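Local coordinates for protein apolipophorin III (Locusta migratoria, PDB 1AEP) that helps load diacylglycerol into lipophorin, the insect hemolymph lipoprotein, by covering its expanding hydrophobic surface, and so serves lipid transport during flight, at residues A[9-14]-A[111-116]; A[22-27]-A[147-152]; A[50-55]-A[139-144]; A[57-62]-A[75-80]; A[79-84]-A[106-111]. One frame throughout, in Å; residues are numbered along the deposited sequence.

All five contacts join helices of one bundle, built in chain order from helices 7-25, 36-63, 69-83, 94-121 and 131-154. Helix 7-25 packs on 94-121 in interaction 1 and on 131-154 in interaction 2, centres about 20 Å apart. Interaction 3 pairs 36-63 with 131-154 near the centre of the chain, its centre about 13 Å from those of interactions 1 and 4 and about 11 Å from that of interaction 5. Interactions 4 and 5 tie successive helices and share Arg-79 and Asn-80, whereas interactions 1 and 5 share Gln-111. Interactions 2 and 4 lie on opposite sides of the centre. Together they probably help to hold the bundle closed in the soluble monomer, which is in equilibrium with the lipoprotein-bound form.

Interaction 1: A[9-14]-A[111-116]; sequences EAVQQL and QWQDIA
Val-11 is the bump here, and the hollow that takes it is formed by Trp-112, Gln-113 and Ala-116. Its CG1, anti to the backbone N (chi1 165°), lies over the Trp-112 carbonyl, reaching the Ala-116 CB at 4.2 Å and lying equally far from the CG of Gln-113, which closes the hollow at its outer side. The other methyl, CG2, beside the backbone N, is left to face the indole and leans obliquely against its six-membered part beside CE3 of Trp-112. One turn on, Leu-14 sets its CD1 over a face of that indole, 4.1 Å from the centroid of the Trp-112 five-membered ring and only 15° off the ring normal, a CH-pi contact. No hydrogen bond crosses between the two segments. They run antiparallel, axes 9.7 Å apart, as neighbours in an amphipathic helix bundle whose apolar sides turn inward. Cut back to alanine, Trp-112 would probably leave a gap beneath Leu-14 CD1 and Val-11 CG2 without its neighbour. The ring reaches well past this pair: it meets Phe-77 edge-to-face and touches Ala-137, Ala-138 and Thr-141 of helix 131-154.

Interaction 2: A[22-27]-A[147-152]; sequences AHELHE and NLQNSI
In the amphipathic helix bundle, the C-terminal part of helix 7-25 meets helix 131-154 where Glu-24 and Leu-25 close on Ile-152. Ile-152 points at the other segment and divides its branches between the two. Its CG2, anti to the backbone N (chi1 of the CG1 branch -72°), lies against Glu-24, 3.7 Å from the Glu-24 CB and close to the peptide group that follows it. The CG1 branch runs toward Leu-25 CD1, though the exact placing of these two ends is doubtful. That same Leu-25 CD1 also faces Leu-148 CD2 at 4.2 Å, and Leu-25 continues onto Gln-102 and Leu-105 of helix 94-121, while Leu-148 rests on Gln-44 and Phe-48 of helix 36-63. Three helices of the bundle besides 131-154 thus meet round this apolar patch. The polar side is looser. Glu-24, its chain bent at chi2, brings OE2 to 3.9 Å from the Gln-149 NE2, the carboxylate and amide planes turned 77° apart, too distant to count as a bond. Its OE1 lies 3.9 Å from Ile-152 CG2. An alanine at Glu-24 would keep the touch of CB on Ile-152 but would probably lose this cover and leave the Gln-149 amide without its acidic neighbour. Behind this face, Ser-151 OG gives a 3.0 Å hydrogen bond to Asn-147 O, which takes the Ser-151 N-H from the opposite face of its plane.

Interaction 3: A[50-55]-A[139-144]; sequences TKIAEV and EKTKEA
Packing of Ile-52 and Val-55 on Thr-141 and the root of Lys-140 makes the inner half of this contact, and a cluster of charges the outer half. Ile-52 has CG1 beside its backbone N (chi1 -72°), which swings CD1 across to the Thr-141 CG2, 3.6 Å away, the two side chains meeting at a slant. Val-55 uses its CG2 twice: alongside the Lys-140 CB at 3.9 Å, and next to the Thr-141 hydroxyl. That hydroxyl has its own hydrogen bond, with Ala-137 O one turn back in its helix, so its polar need is met even in this buried place. A turn along, Lys-51 and Ala-144 meet CB to CB at 3.9 Å, where the small alanine lets the aliphatic root of the lysine lie close.

The charged part is a salt-bridge network of Lys-51, Glu-54 and Lys-140. Glu-54 OE1 forms a salt bridge with Lys-51 NZ in its own helix, with a weak hydrogen bond at 3.4 Å, and a long one with Lys-140 NZ at 3.8 Å across the contact. The carboxylate probably gathers the two ammonium groups round itself, though Glu-54 is poorly ordered.

The axes of the two segments are 9.4 Å apart and run antiparallel, at 178°. On the inner side helix 94-121 closes over the pair: Val-108 touches both Ile-52 and Thr-141, and Trp-112 rests on Thr-141.

Interaction 4: A[57-62]-A[75-80]; sequences TSLKQE and NAFARN
Ala-76 O is gripped twice by Asn-80, by its backbone N-H and by its amide: ND2 of Asn-80 bonds to Ala-76 O at 2.9 Å, nearly straight at 170°, coming from well above the carbonyl plane while the oxygen lies in the plane of the asparagine amide. This fixes the rotation of Asn-80 on the far side of its helix. Across the contact the work falls to Lys-60, whose chain, extended beyond CG, passes over segment 75-80. Its CG sits 4.1 Å from Ala-78 CB and 3.9 Å from Asn-75 ND2. Farther out its CE lies over one face of the Arg-79 guanidinium. Lys-60 NZ then lies near Arg-79 NH1, two donors of like charge and no bond, but the arginine is poorly ordered and the detail uncertain. Beneath, Leu-59 packs its CB on Ala-78 CB and puts CD2 4.0 Å from Phe-77 CE2, the leucine meeting the ring obliquely. Small Ala-78 lets the two axes come to 8.4 Å. The pair is a helical hairpin of the bundle, 36-63 followed by 69-83, and its inner side is closed by helix 94-121, where Phe-77 meets Trp-112 edge-to-face, and by helix 131-154, where Ala-137 touches Leu-59.

Interaction 5: A[79-84]-A[106-111]; sequences RNLNNS and TNVGHQ
Ser-84 and Gln-111 supply the one hydrogen bond across this contact. Gln-111, its chain bent at chi2, brings NE2 to 3.3 Å from the Ser-84 OG, with an N-H...O angle of 144° and the hydroxyl 23° out of the amide plane, a bond of moderate quality. The hydroxyl stands between the backbone N and the carbonyl carbon (chi1 52°), and this also lets Ser-84 OG give a weak bond to Leu-81 O, back to the carbonyl three residues earlier.

The packing contacts flank this bond. Ser-84 CB meets Asn-107 CB at 3.5 Å, the asparagine amide continuing past it. Leu-81 crosses Val-108 at about a right angle, CD2 of Leu-81 lying 4.1 Å from CG1 of Val-108. NE2 of Gln-111 also borders the leucine, at 3.8 Å from CD2 of Leu-81.

Helices 69-83 and 94-121, successive in the chain, run antiparallel here with segment axes 9.7 Å apart. Helix 36-63 packs against both: its Ile-52 touches Val-108 and its Thr-56 touches Leu-81; from helix 131-154, Thr-141 packs against Val-108.

Interaction 1: A[9-14]-A[111-116]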
# COMPACT_ATOMS: atom_id res chain seq x y z
N GLU A 9 15.44 3.79 0.95
CA GLU A 9 15.32 3.87 -0.49
C GLU A 9 14.02 3.30 -0.97
O GLU A 9 13.22 3.99 -1.62
CB GLU A 9 16.44 3.21 -1.26
CG GLU A 9 16.78 4.08 -2.49
CD GLU A 9 17.04 3.29 -3.74
OE1 GLU A 9 17.27 2.00 -3.51
OE2 GLU A 9 17.06 3.79 -4.85
N ALA A 10 13.84 2.02 -0.67
CA ALA A 10 12.65 1.31 -1.06
C ALA A 10 11.40 2.14 -0.80
O ALA A 10 10.57 2.37 -1.68
CB ALA A 10 12.59 0.02 -0.28
N VAL A 11 11.33 2.62 0.42
CA VAL A 11 10.23 3.41 0.86
C VAL A 11 10.08 4.71 0.11
O VAL A 11 8.97 5.22 -0.05
CB VAL A 11 10.15 3.46 2.37
CG1 VAL A 11 9.24 4.57 2.78
CG2 VAL A 11 9.61 2.11 2.87
N GLN A 12 11.20 5.24 -0.37
CA GLN A 12 11.17 6.49 -1.10
C GLN A 12 10.61 6.27 -2.49
O GLN A 12 9.85 7.07 -3.05
CB GLN A 12 12.58 7.07 -1.13
CG GLN A 12 12.71 8.32 -0.24
CD GLN A 12 13.15 9.50 -1.07
OE1 GLN A 12 12.46 10.54 -1.09
NE2 GLN A 12 14.27 9.31 -1.80
N GLN A 13 10.97 5.12 -3.03
CA GLN A 13 10.52 4.74 -4.32
C GLN A 13 9.03 4.40 -4.31
O GLN A 13 8.30 4.63 -5.27
CB GLN A 13 11.40 3.55 -4.67
CG GLN A 13 12.64 3.89 -5.52
CD GLN A 13 13.31 2.62 -6.03
OE1 GLN A 13 12.81 1.94 -6.93
NE2 GLN A 13 14.43 2.27 -5.44
N LEU A 14 8.59 3.88 -3.19
CA LEU A 14 7.20 3.54 -2.99
C LEU A 14 6.32 4.78 -3.06
O LEU A 14 5.28 4.83 -3.72
CB LEU A 14 7.16 3.11 -1.55
CG LEU A 14 6.17 2.03 -1.24
CD1 LEU A 14 6.80 1.18 -0.18
CD2 LEU A 14 5.00 2.72 -0.67
N GLN A 111 2.38 4.96 6.52
CA GLN A 111 2.71 3.87 7.39
C GLN A 111 4.07 3.25 7.05
O GLN A 111 4.78 2.76 7.92
CB GLN A 111 1.60 2.87 7.30
CG GLN A 111 0.69 2.98 8.51
CD GLN A 111 -0.74 2.65 8.16
OE1 GLN A 111 -1.65 3.48 8.23
NE2 GLN A 111 -0.93 1.40 7.74
N TRP A 112 4.42 3.30 5.76
CA TRP A 112 5.69 2.81 5.28
C TRP A 112 6.78 3.76 5.70
O TRP A 112 7.85 3.33 6.13
CB TRP A 112 5.70 2.58 3.78
CG TRP A 112 5.41 1.15 3.56
CD1 TRP A 112 4.26 0.64 3.07
CD2 TRP A 112 6.25 0.03 3.89
NE1 TRP A 112 4.32 -0.73 3.08
CE2 TRP A 112 5.54 -1.14 3.54
CE3 TRP A 112 7.56 -0.11 4.40
CZ2 TRP A 112 6.07 -2.44 3.71
CZ3 TRP A 112 8.07 -1.38 4.60
CH2 TRP A 112 7.34 -2.54 4.26
N GLN A 113 6.50 5.05 5.61
CA GLN A 113 7.47 6.03 6.02
C GLN A 113 7.76 5.90 7.51
O GLN A 113 8.91 5.86 7.92
CB GLN A 113 6.99 7.43 5.69
CG GLN A 113 6.75 7.59 4.19
CD GLN A 113 6.52 9.03 3.74
OE1 GLN A 113 7.13 9.49 2.74
NE2 GLN A 113 5.64 9.74 4.46
N ASP A 114 6.70 5.80 8.32
CA ASP A 114 6.81 5.63 9.78
C ASP A 114 7.78 4.52 10.14
O ASP A 114 8.77 4.73 10.83
CB ASP A 114 5.50 5.10 10.31
CG ASP A 114 4.78 6.10 11.13
OD1 ASP A 114 4.74 7.28 10.82
OD2 ASP A 114 4.20 5.57 12.19
N ILE A 115 7.46 3.29 9.73
CA ILE A 115 8.31 2.15 9.99
C ILE A 115 9.73 2.32 9.46
O ILE A 115 10.67 1.81 10.05
CB ILE A 115 7.73 0.91 9.39
CG1 ILE A 115 8.04 -0.22 10.35
CG2 ILE A 115 8.37 0.67 8.05
CD1 ILE A 115 6.89 -0.40 11.33
N ALA A 116 9.90 3.00 8.33
CA ALA A 116 11.23 3.19 7.77
C ALA A 116 12.11 4.02 8.69
O ALA A 116 13.24 3.68 9.01
CB ALA A 116 11.15 3.90 6.43

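Interaction 2: A[22-27]-A[147-152]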
# COMPACT_ATOMS: atom_id res chain seq x y z
N ALA A 22 -2.06 7.89 -7.39
CA ALA A 22 -3.17 8.69 -6.90
C ALA A 22 -3.59 9.82 -7.84
O ALA A 22 -4.77 10.06 -8.01
CB ALA A 22 -2.97 9.13 -5.49
N HIS A 23 -2.61 10.50 -8.47
CA HIS A 23 -2.91 11.57 -9.40
C HIS A 23 -3.88 11.07 -10.47
O HIS A 23 -4.88 11.72 -10.80
CB HIS A 23 -1.64 12.11 -10.15
CG HIS A 23 -1.80 13.34 -11.05
ND1 HIS A 23 -1.89 14.64 -10.53
CD2 HIS A 23 -1.87 13.46 -12.43
CE1 HIS A 23 -2.03 15.49 -11.56
NE2 HIS A 23 -2.03 14.82 -12.72
N GLU A 24 -3.54 9.90 -11.02
CA GLU A 24 -4.27 9.20 -12.07
C GLU A 24 -5.66 8.76 -11.74
O GLU A 24 -6.51 8.65 -12.63
CB GLU A 24 -3.47 8.06 -12.67
CG GLU A 24 -2.52 8.62 -13.74
CD GLU A 24 -2.53 7.74 -14.93
OE1 GLU A 24 -3.66 7.84 -15.62
OE2 GLU A 24 -1.61 7.02 -15.23
N LEU A 25 -5.88 8.50 -10.46
CA LEU A 25 -7.17 8.09 -10.00
C LEU A 25 -8.25 9.02 -10.54
O LEU A 25 -9.32 8.58 -10.97
CB LEU A 25 -7.28 8.09 -8.49
CG LEU A 25 -7.22 6.65 -8.02
CD1 LEU A 25 -6.59 5.81 -9.09
CD2 LEU A 25 -6.52 6.64 -6.66
N HIS A 26 -7.92 10.32 -10.55
CA HIS A 26 -8.78 11.44 -11.03
C HIS A 26 -9.13 11.36 -12.51
O HIS A 26 -10.06 12.00 -13.00
CB HIS A 26 -8.16 12.86 -10.87
CG HIS A 26 -7.94 13.29 -9.48
ND1 HIS A 26 -6.79 13.95 -9.06
CD2 HIS A 26 -8.75 13.15 -8.42
CE1 HIS A 26 -6.93 14.19 -7.75
NE2 HIS A 26 -8.11 13.71 -7.34
N GLU A 27 -8.37 10.59 -13.26
CA GLU A 27 -8.67 10.52 -14.65
C GLU A 27 -9.65 9.42 -14.94
O GLU A 27 -9.96 9.15 -16.10
CB GLU A 27 -7.40 10.32 -15.47
CG GLU A 27 -6.95 11.63 -16.16
CD GLU A 27 -5.53 11.59 -16.61
OE1 GLU A 27 -5.39 11.11 -17.84
OE2 GLU A 27 -4.59 11.95 -15.89
N ASN A 147 1.10 -1.46 -10.62
CA ASN A 147 0.13 -2.22 -11.35
C ASN A 147 -1.16 -1.47 -11.47
O ASN A 147 -1.73 -1.38 -12.56
CB ASN A 147 -0.16 -3.48 -10.61
CG ASN A 147 0.76 -4.57 -11.11
OD1 ASN A 147 0.69 -5.69 -10.63
ND2 ASN A 147 1.63 -4.21 -12.06
N LEU A 148 -1.61 -0.93 -10.35
CA LEU A 148 -2.82 -0.14 -10.30
C LEU A 148 -2.73 1.00 -11.29
O LEU A 148 -3.60 1.24 -12.11
CB LEU A 148 -2.98 0.46 -8.90
CG LEU A 148 -4.37 1.01 -8.57
CD1 LEU A 148 -4.80 0.27 -7.34
CD2 LEU A 148 -4.18 2.43 -8.21
N GLN A 149 -1.63 1.70 -11.21
CA GLN A 149 -1.46 2.80 -12.11
C GLN A 149 -1.51 2.38 -13.57
O GLN A 149 -2.19 3.00 -14.37
CB GLN A 149 -0.13 3.37 -11.79
CG GLN A 149 0.22 4.43 -12.78
CD GLN A 149 1.35 5.26 -12.27
OE1 GLN A 149 2.00 4.89 -11.27
NE2 GLN A 149 1.53 6.38 -12.95
N ASN A 150 -0.78 1.31 -13.91
CA ASN A 150 -0.79 0.82 -15.28
C ASN A 150 -2.22 0.62 -15.77
O ASN A 150 -2.57 0.93 -16.90
CB ASN A 150 -0.05 -0.52 -15.36
CG ASN A 150 1.46 -0.33 -15.32
OD1 ASN A 150 1.97 0.81 -15.37
ND2 ASN A 150 2.16 -1.43 -15.23
N SER A 151 -3.08 0.13 -14.87
CA SER A 151 -4.48 -0.09 -15.19
C SER A 151 -5.28 1.20 -15.46
O SER A 151 -5.96 1.33 -16.48
CB SER A 151 -5.14 -0.98 -14.12
OG SER A 151 -4.28 -2.10 -13.86
N ILE A 152 -5.21 2.16 -14.53
CA ILE A 152 -5.91 3.41 -14.68
C ILE A 152 -5.48 4.12 -15.93
O ILE A 152 -6.18 4.96 -16.48
CB ILE A 152 -5.76 4.26 -13.44
CG1 ILE A 152 -6.61 3.58 -12.41
CG2 ILE A 152 -6.20 5.71 -13.57
CD1 ILE A 152 -5.88 3.56 -11.08

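Interaction 3: A[50-55]-A[139-144]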
# COMPACT_ATOMS: atom_id res chain seq x y z
N THR A 50 -5.81 -6.81 -1.97
CA THR A 50 -5.41 -8.23 -1.96
C THR A 50 -3.94 -8.41 -1.73
O THR A 50 -3.50 -9.28 -0.99
CB THR A 50 -5.91 -8.99 -3.22
OG1 THR A 50 -7.29 -9.28 -3.15
CG2 THR A 50 -5.10 -10.21 -3.61
N LYS A 51 -3.17 -7.61 -2.44
CA LYS A 51 -1.74 -7.64 -2.35
C LYS A 51 -1.23 -7.14 -0.99
O LYS A 51 -0.40 -7.80 -0.37
CB LYS A 51 -1.14 -6.85 -3.49
CG LYS A 51 -1.22 -7.62 -4.79
CD LYS A 51 -0.21 -8.74 -4.82
CE LYS A 51 -0.30 -9.60 -6.08
NZ LYS A 51 0.35 -10.92 -5.98
N ILE A 52 -1.72 -5.98 -0.52
CA ILE A 52 -1.34 -5.42 0.77
C ILE A 52 -1.63 -6.35 1.93
O ILE A 52 -0.90 -6.45 2.92
CB ILE A 52 -2.08 -4.11 1.02
CG1 ILE A 52 -1.44 -3.13 0.06
CG2 ILE A 52 -1.89 -3.65 2.46
CD1 ILE A 52 -0.24 -2.45 0.71
N ALA A 53 -2.71 -7.07 1.80
CA ALA A 53 -3.02 -8.02 2.82
C ALA A 53 -2.04 -9.20 2.79
O ALA A 53 -1.78 -9.86 3.80
CB ALA A 53 -4.46 -8.44 2.54
N GLU A 54 -1.47 -9.47 1.62
CA GLU A 54 -0.52 -10.55 1.49
C GLU A 54 0.71 -10.28 2.31
O GLU A 54 1.21 -11.15 3.03
CB GLU A 54 -0.06 -10.69 0.03
CG GLU A 54 0.03 -12.13 -0.48
CD GLU A 54 -0.25 -12.18 -1.96
OE1 GLU A 54 0.61 -12.01 -2.78
OE2 GLU A 54 -1.54 -12.38 -2.20
N VAL A 55 1.20 -9.04 2.17
CA VAL A 55 2.36 -8.51 2.84
C VAL A 55 2.14 -8.58 4.33
O VAL A 55 2.92 -9.17 5.09
CB VAL A 55 2.44 -7.02 2.43
CG1 VAL A 55 3.44 -6.25 3.22
CG2 VAL A 55 2.79 -6.93 0.98
N GLU A 139 8.75 -3.79 -1.64
CA GLU A 139 8.78 -3.98 -3.07
C GLU A 139 7.44 -4.43 -3.59
O GLU A 139 6.96 -3.96 -4.63
CB GLU A 139 9.88 -4.96 -3.45
CG GLU A 139 11.14 -4.18 -3.86
CD GLU A 139 12.39 -4.99 -3.69
OE1 GLU A 139 12.38 -6.21 -3.73
OE2 GLU A 139 13.46 -4.27 -3.48
N LYS A 140 6.83 -5.35 -2.84
CA LYS A 140 5.52 -5.89 -3.17
C LYS A 140 4.46 -4.81 -3.13
O LYS A 140 3.51 -4.85 -3.90
CB LYS A 140 5.08 -6.95 -2.20
CG LYS A 140 5.70 -8.29 -2.47
CD LYS A 140 4.67 -9.38 -2.31
CE LYS A 140 5.29 -10.70 -1.87
NZ LYS A 140 4.33 -11.82 -1.90
N THR A 141 4.62 -3.85 -2.23
CA THR A 141 3.68 -2.75 -2.12
C THR A 141 3.85 -1.79 -3.31
O THR A 141 2.88 -1.27 -3.87
CB THR A 141 3.85 -2.08 -0.73
OG1 THR A 141 3.80 -3.06 0.28
CG2 THR A 141 2.80 -1.00 -0.49
N LYS A 142 5.10 -1.56 -3.71
CA LYS A 142 5.44 -0.71 -4.84
C LYS A 142 4.81 -1.25 -6.12
O LYS A 142 4.17 -0.50 -6.87
CB LYS A 142 6.93 -0.76 -4.95
CG LYS A 142 7.47 0.43 -5.64
CD LYS A 142 8.32 0.05 -6.81
CE LYS A 142 9.79 0.41 -6.63
NZ LYS A 142 10.33 0.98 -7.85
N GLU A 143 4.94 -2.58 -6.32
CA GLU A 143 4.38 -3.29 -7.48
C GLU A 143 2.86 -3.19 -7.55
O GLU A 143 2.28 -2.93 -8.61
CB GLU A 143 4.84 -4.77 -7.65
CG GLU A 143 4.65 -5.37 -9.10
CD GLU A 143 5.34 -4.68 -10.25
OE1 GLU A 143 6.45 -4.02 -9.87
OE2 GLU A 143 4.87 -4.68 -11.41
N ALA A 144 2.22 -3.41 -6.41
CA ALA A 144 0.79 -3.32 -6.34
C ALA A 144 0.35 -1.96 -6.84
O ALA A 144 -0.51 -1.84 -7.70
CB ALA A 144 0.35 -3.55 -4.91

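Interaction 4: A[57-62]-A[75-80]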
# COMPACT_ATOMS: atom_id res chain seq x y z
N THR A 57 0.34 -10.40 6.03
CA THR A 57 0.41 -11.78 6.48
C THR A 57 1.82 -12.33 6.51
O THR A 57 2.22 -13.04 7.41
CB THR A 57 -0.52 -12.65 5.64
OG1 THR A 57 -1.80 -12.19 5.95
CG2 THR A 57 -0.38 -14.10 6.07
N SER A 58 2.60 -11.95 5.55
CA SER A 58 3.93 -12.47 5.59
C SER A 58 4.81 -11.81 6.63
O SER A 58 5.76 -12.39 7.13
CB SER A 58 4.48 -12.40 4.18
OG SER A 58 4.84 -11.08 3.93
N LEU A 59 4.49 -10.58 6.98
CA LEU A 59 5.24 -9.85 7.98
C LEU A 59 4.81 -10.30 9.36
O LEU A 59 5.58 -10.30 10.31
CB LEU A 59 4.78 -8.39 7.86
CG LEU A 59 5.75 -7.30 7.42
CD1 LEU A 59 6.91 -7.87 6.70
CD2 LEU A 59 4.95 -6.36 6.54
N LYS A 60 3.54 -10.67 9.48
CA LYS A 60 3.08 -11.15 10.75
C LYS A 60 3.89 -12.41 11.12
O LYS A 60 4.26 -12.64 12.26
CB LYS A 60 1.59 -11.49 10.64
CG LYS A 60 0.67 -10.47 11.30
CD LYS A 60 -0.71 -10.40 10.65
CE LYS A 60 -1.70 -9.70 11.55
NZ LYS A 60 -3.02 -9.52 10.95
N GLN A 61 4.15 -13.20 10.08
CA GLN A 61 4.87 -14.46 10.19
C GLN A 61 6.30 -14.28 10.61
O GLN A 61 6.88 -15.03 11.40
CB GLN A 61 4.92 -15.05 8.78
CG GLN A 61 5.27 -16.53 8.82
CD GLN A 61 6.16 -16.91 7.68
OE1 GLN A 61 7.09 -17.68 7.89
NE2 GLN A 61 5.86 -16.34 6.50
N GLU A 62 6.86 -13.25 10.06
CA GLU A 62 8.21 -12.92 10.38
C GLU A 62 8.33 -12.56 11.85
O GLU A 62 9.22 -13.02 12.56
CB GLU A 62 8.58 -11.73 9.51
CG GLU A 62 10.07 -11.40 9.54
CD GLU A 62 10.90 -12.53 9.02
OE1 GLU A 62 10.46 -13.41 8.29
OE2 GLU A 62 12.14 -12.45 9.44
N ASN A 75 4.56 -6.80 14.06
CA ASN A 75 3.22 -7.33 14.03
C ASN A 75 2.23 -6.18 13.98
O ASN A 75 1.27 -6.19 13.21
CB ASN A 75 3.02 -8.20 15.27
CG ASN A 75 1.97 -9.26 15.10
OD1 ASN A 75 0.78 -8.98 15.21
ND2 ASN A 75 2.43 -10.50 14.82
N ALA A 76 2.50 -5.16 14.78
CA ALA A 76 1.65 -3.98 14.80
C ALA A 76 1.54 -3.35 13.43
O ALA A 76 0.45 -3.09 12.93
CB ALA A 76 2.29 -2.95 15.72
N PHE A 77 2.68 -3.06 12.83
CA PHE A 77 2.72 -2.44 11.53
C PHE A 77 1.86 -3.18 10.55
O PHE A 77 1.05 -2.59 9.84
CB PHE A 77 4.14 -2.40 11.06
CG PHE A 77 4.30 -1.98 9.62
CD1 PHE A 77 3.89 -0.74 9.16
CD2 PHE A 77 4.99 -2.79 8.73
CE1 PHE A 77 4.11 -0.36 7.84
CE2 PHE A 77 5.20 -2.43 7.41
CZ PHE A 77 4.74 -1.21 6.94
N ALA A 78 2.05 -4.47 10.52
CA ALA A 78 1.26 -5.26 9.64
C ALA A 78 -0.23 -5.03 9.88
O ALA A 78 -0.98 -4.75 8.96
CB ALA A 78 1.58 -6.69 9.89
N ARG A 79 -0.66 -5.20 11.14
CA ARG A 79 -2.06 -5.04 11.49
C ARG A 79 -2.61 -3.73 10.96
O ARG A 79 -3.66 -3.67 10.35
CB ARG A 79 -2.34 -5.11 12.99
CG ARG A 79 -2.55 -6.54 13.48
CD ARG A 79 -2.94 -6.66 14.95
NE ARG A 79 -2.57 -7.94 15.57
CZ ARG A 79 -3.04 -9.16 15.23
NH1 ARG A 79 -3.95 -9.33 14.25
NH2 ARG A 79 -2.60 -10.24 15.89
N ASN A 80 -1.84 -2.68 11.18
CA ASN A 80 -2.20 -1.37 10.72
C ASN A 80 -2.34 -1.25 9.22
O ASN A 80 -3.31 -0.65 8.75
CB ASN A 80 -1.19 -0.36 11.22
CG ASN A 80 -1.61 0.01 12.57
OD1 ASN A 80 -2.41 0.93 12.75
ND2 ASN A 80 -1.18 -0.80 13.58

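Interaction 5: A[79-84]-A[106-111]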
# COMPACT_ATOMS: atom_id res chain seq x y z
N ARG A 79 -0.66 -5.20 11.14
CA ARG A 79 -2.06 -5.04 11.49
C ARG A 79 -2.61 -3.73 10.96
O ARG A 79 -3.66 -3.67 10.35
CB ARG A 79 -2.34 -5.11 12.99
CG ARG A 79 -2.55 -6.54 13.48
CD ARG A 79 -2.94 -6.66 14.95
NE ARG A 79 -2.57 -7.94 15.57
CZ ARG A 79 -3.04 -9.16 15.23
NH1 ARG A 79 -3.95 -9.33 14.25
NH2 ARG A 79 -2.60 -10.24 15.89
N ASN A 80 -1.84 -2.68 11.18
CA ASN A 80 -2.20 -1.37 10.72
C ASN A 80 -2.34 -1.25 9.22
O ASN A 80 -3.31 -0.65 8.75
CB ASN A 80 -1.19 -0.36 11.22
CG ASN A 80 -1.61 0.01 12.57
OD1 ASN A 80 -2.41 0.93 12.75
ND2 ASN A 80 -1.18 -0.80 13.58
N LEU A 81 -1.36 -1.80 8.47
CA LEU A 81 -1.43 -1.75 7.03
C LEU A 81 -2.75 -2.31 6.60
O LEU A 81 -3.44 -1.76 5.77
CB LEU A 81 -0.42 -2.70 6.43
CG LEU A 81 0.86 -2.03 6.11
CD1 LEU A 81 1.72 -3.11 5.47
CD2 LEU A 81 0.54 -0.97 5.11
N ASN A 82 -3.13 -3.41 7.26
CA ASN A 82 -4.38 -4.08 6.99
C ASN A 82 -5.60 -3.22 7.29
O ASN A 82 -6.63 -3.29 6.62
CB ASN A 82 -4.52 -5.30 7.84
CG ASN A 82 -5.66 -6.07 7.30
OD1 ASN A 82 -5.69 -6.34 6.08
ND2 ASN A 82 -6.60 -6.37 8.17
N ASN A 83 -5.49 -2.40 8.31
CA ASN A 83 -6.61 -1.57 8.67
C ASN A 83 -6.85 -0.41 7.72
O ASN A 83 -7.97 0.06 7.54
CB ASN A 83 -6.63 -1.17 10.15
CG ASN A 83 -6.72 -2.43 11.01
OD1 ASN A 83 -6.74 -2.36 12.25
ND2 ASN A 83 -6.76 -3.60 10.35
N SER A 84 -5.80 0.05 7.09
CA SER A 84 -6.01 1.15 6.19
C SER A 84 -6.53 0.73 4.83
O SER A 84 -6.88 1.59 4.04
CB SER A 84 -4.91 2.18 6.16
OG SER A 84 -3.67 1.58 5.95
N THR A 106 -2.82 6.72 0.31
CA THR A 106 -2.09 7.66 1.09
C THR A 106 -1.70 7.11 2.45
O THR A 106 -0.60 7.32 2.90
CB THR A 106 -2.81 8.99 1.09
OG1 THR A 106 -3.06 9.30 -0.27
CG2 THR A 106 -1.89 10.00 1.68
N ASN A 107 -2.59 6.38 3.09
CA ASN A 107 -2.27 5.81 4.39
C ASN A 107 -1.19 4.71 4.33
O ASN A 107 -0.39 4.55 5.25
CB ASN A 107 -3.49 5.16 5.01
CG ASN A 107 -4.55 6.17 5.27
OD1 ASN A 107 -5.72 5.81 5.44
ND2 ASN A 107 -4.13 7.43 5.24
N VAL A 108 -1.15 3.94 3.23
CA VAL A 108 -0.16 2.88 3.09
C VAL A 108 1.23 3.47 2.98
O VAL A 108 2.20 2.95 3.52
CB VAL A 108 -0.50 2.00 1.89
CG1 VAL A 108 0.65 1.10 1.53
CG2 VAL A 108 -1.69 1.16 2.28
N GLY A 109 1.31 4.60 2.29
CA GLY A 109 2.57 5.29 2.13
C GLY A 109 3.11 5.87 3.43
O GLY A 109 4.31 5.78 3.71
N HIS A 110 2.21 6.47 4.21
CA HIS A 110 2.57 7.09 5.48
C HIS A 110 3.05 6.09 6.49
O HIS A 110 4.02 6.34 7.20
CB HIS A 110 1.52 8.00 6.04
CG HIS A 110 1.37 9.17 5.16
ND1 HIS A 110 0.17 9.86 5.12
CD2 HIS A 110 2.24 9.74 4.30
CE1 HIS A 110 0.35 10.83 4.23
NE2 HIS A 110 1.57 10.81 3.73
N GLN A 111 2.38 4.96 6.52
CA GLN A 111 2.71 3.87 7.39
C GLN A 111 4.07 3.25 7.05
O GLN A 111 4.78 2.76 7.92
CB GLN A 111 1.60 2.87 7.30
CG GLN A 111 0.69 2.98 8.51
CD GLN A 111 -0.74 2.65 8.16
OE1 GLN A 111 -1.65 3.48 8.23
NE2 GLN A 111 -0.93 1.40 7.74